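Side-chain contact in amphinase-2 (Rana pipiens, PDB 2P7S), which hydrolyses polymeric RNA, poly(U) and poly(C) as a secreted endonuclease of the pancreatic ribonuclease family that is cytotoxic to cultured tumour cells: residues 60-63 with 64-68. Residues are numbered along the deposited sequence; the frame is centred on the assembly and turned at random.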
ATOM      1  N   ARG A  60      -8.241  -1.745  14.027  1.00 36.05           N
ATOM      2  CA  ARG A  60      -8.422  -1.843  15.473  1.00 38.57           C
ATOM      3  C   ARG A  60      -9.737  -2.417  15.991  1.00 38.17           C
ATOM      4  O   ARG A  60      -9.800  -2.867  17.132  1.00 35.06           O
ATOM      5  CB  ARG A  60      -8.158  -0.492  16.150  1.00 41.38           C
ATOM      6  CG  ARG A  60      -9.101   0.640  15.787  1.00 45.73           C
ATOM      7  CD  ARG A  60      -8.913   1.783  16.780  1.00 49.91           C
ATOM      8  NE  ARG A  60      -9.311   3.082  16.244  1.00 54.24           N
ATOM      9  CZ  ARG A  60     -10.544   3.401  15.861  1.00 56.06           C
ATOM     10  NH1 ARG A  60     -11.525   2.514  15.951  1.00 57.44           N
ATOM     11  NH2 ARG A  60     -10.792   4.614  15.384  1.00 57.87           N
ATOM     12  N   ARG A  61     -10.785  -2.418  15.175  1.00 39.26           N
ATOM     13  CA  ARG A  61     -12.058  -2.964  15.639  1.00 40.80           C
ATOM     14  C   ARG A  61     -12.569  -4.097  14.766  1.00 40.15           C
ATOM     15  O   ARG A  61     -13.705  -4.542  14.920  1.00 41.36           O
ATOM     16  CB  ARG A  61     -13.109  -1.855  15.731  1.00 42.12           C
ATOM     17  CG  ARG A  61     -12.669  -0.696  16.613  1.00 46.27           C
ATOM     18  CD  ARG A  61     -13.819  -0.102  17.405  1.00 48.34           C
ATOM     19  NE  ARG A  61     -13.393   1.053  18.193  1.00 50.94           N
ATOM     20  CZ  ARG A  61     -12.422   1.030  19.102  1.00 51.66           C
ATOM     21  NH1 ARG A  61     -11.762  -0.098  19.350  1.00 51.12           N
ATOM     22  NH2 ARG A  61     -12.109   2.135  19.766  1.00 51.37           N
ATOM     23  N   ALA A  62     -11.718  -4.578  13.866  1.00 38.70           N
ATOM     24  CA  ALA A  62     -12.090  -5.655  12.958  1.00 37.46           C
ATOM     25  C   ALA A  62     -11.925  -7.052  13.548  1.00 37.93           C
ATOM     26  O   ALA A  62     -10.973  -7.329  14.282  1.00 36.89           O
ATOM     27  CB  ALA A  62     -11.278  -5.544  11.669  1.00 36.76           C
ATOM     28  N   THR A  63     -12.867  -7.932  13.218  1.00 37.67           N
ATOM     29  CA  THR A  63     -12.824  -9.312  13.680  1.00 39.52           C
ATOM     30  C   THR A  63     -12.885 -10.213  12.448  1.00 40.12           C
ATOM     31  O   THR A  63     -13.721 -10.004  11.562  1.00 40.64           O
ATOM     32  CB  THR A  63     -14.008  -9.633  14.627  1.00 41.64           C
ATOM     33  OG1 THR A  63     -15.248  -9.459  13.930  1.00 42.49           O
ATOM     34  CG2 THR A  63     -13.987  -8.702  15.837  1.00 42.53           C
ATOM     35  N   GLY A  64     -11.992 -11.201  12.391  1.00 38.42           N
ATOM     36  CA  GLY A  64     -11.946 -12.110  11.259  1.00 39.08           C
ATOM     37  C   GLY A  64     -11.354 -11.427  10.037  1.00 39.57           C
ATOM     38  O   GLY A  64     -10.812 -10.325  10.139  1.00 38.80           O
ATOM     39  N   ARG A  65     -11.443 -12.077   8.880  1.00 39.25           N
ATOM     40  CA  ARG A  65     -10.932 -11.491   7.644  1.00 39.54           C
ATOM     41  C   ARG A  65     -12.059 -10.675   7.024  1.00 39.43           C
ATOM     42  O   ARG A  65     -13.028 -11.234   6.516  1.00 40.69           O
ATOM     43  CB  ARG A  65     -10.481 -12.584   6.674  1.00 41.79           C
ATOM     44  CG  ARG A  65      -9.234 -13.330   7.115  1.00 44.97           C
ATOM     45  CD  ARG A  65      -8.855 -14.426   6.128  1.00 47.50           C
ATOM     46  NE  ARG A  65      -7.590 -15.075   6.478  1.00 49.65           N
ATOM     47  CZ  ARG A  65      -6.397 -14.488   6.401  1.00 50.97           C
ATOM     48  NH1 ARG A  65      -6.292 -13.232   5.984  1.00 49.52           N
ATOM     49  NH2 ARG A  65      -5.304 -15.160   6.735  1.00 50.32           N
ATOM     50  N   VAL A  66     -11.933  -9.353   7.080  1.00 37.04           N
ATOM     51  CA  VAL A  66     -12.948  -8.459   6.541  1.00 35.60           C
ATOM     52  C   VAL A  66     -12.336  -7.179   5.990  1.00 34.09           C
ATOM     53  O   VAL A  66     -11.294  -6.726   6.465  1.00 32.23           O
ATOM     54  CB  VAL A  66     -13.965  -8.059   7.629  1.00 36.39           C
ATOM     55  CG1 VAL A  66     -14.816  -9.254   8.013  1.00 39.33           C
ATOM     56  CG2 VAL A  66     -13.224  -7.521   8.850  1.00 35.87           C
ATOM     57  N   ASN A  67     -12.989  -6.597   4.987  1.00 33.19           N
ATOM     58  CA  ASN A  67     -12.511  -5.354   4.395  1.00 34.33           C
ATOM     59  C   ASN A  67     -12.963  -4.187   5.256  1.00 34.49           C
ATOM     60  O   ASN A  67     -14.095  -4.171   5.741  1.00 36.67           O
ATOM     61  CB  ASN A  67     -13.058  -5.180   2.972  1.00 33.23           C
ATOM     62  CG  ASN A  67     -12.404  -6.115   1.980  1.00 32.96           C
ATOM     63  OD1 ASN A  67     -11.515  -6.893   2.334  1.00 31.90           O
ATOM     64  ND2 ASN A  67     -12.832  -6.040   0.724  1.00 32.28           N
ATOM     65  N   LYS A  68     -12.076  -3.217   5.447  1.00 33.55           N
ATOM     66  CA  LYS A  68     -12.377  -2.035   6.250  1.00 34.74           C
ATOM     67  C   LYS A  68     -11.922  -0.753   5.556  1.00 35.06           C
ATOM     68  O   LYS A  68     -10.847  -0.713   4.960  1.00 34.63           O
ATOM     69  CB  LYS A  68     -11.675  -2.125   7.612  1.00 36.36           C
ATOM     70  CG  LYS A  68     -12.160  -3.250   8.521  1.00 37.12           C
ATOM     71  CD  LYS A  68     -13.587  -3.000   8.989  1.00 39.99           C
ATOM     72  CE  LYS A  68     -14.023  -4.037  10.020  1.00 41.41           C
ATOM     73  NZ  LYS A  68     -15.400  -3.766  10.529  1.00 41.73           N
TER
HETATM   74  O   HOH W   1     -15.203  -6.922  11.626  1.00 35.22           O
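A62 meets V66 and K68 in a local, mostly apolar contact at the protein surface, where the loop after helix 52-56 turns at G64 into strand 65-69. The buried methyl of A62 is the point on which both partners converge. From K68 comes the side of the aliphatic chain: CE lies 3.5 Å from A62 CB, and CG stands 4.0 Å from that same methyl. The lysine bends at chi2 (-68°) and is extended from there on, so that CG and CE lie alongside the methyl. V66 meets A62 CB with CG2, at 4.0 Å, the branch that chi1 of -69° sets between its backbone N and carbonyl carbon; both valine methyls lie beside T63 O. Alanine suits a place where two side chains close in on one small group, beta-branched valine suits an extended strand and presents its methyls to the turn, and lysine offers methylenes while carrying its ammonium beyond them. There a water bridges the turn, accepting a bond from T63 N (3.0 Å) and a weak one from K68 NZ (3.3 Å), though no direct hydrogen bond joins the two segments. G64 turns the chain with a positive phi of 74°, which favours glycine, and its amide is bonded to the carboxylate of D102. R65 points away from the loop and forms a salt bridge with E7 of helix 6-15, near the probable proton donor H107. In this ribonuclease A fold, strand 65-69 is an edge of the sheet, pairing antiparallel with strand 86-101 through V66 with C100 and K68 with I98; A62 and K68 both rest on C100, whose disulfide to C59 ties the loop to that strand a second time.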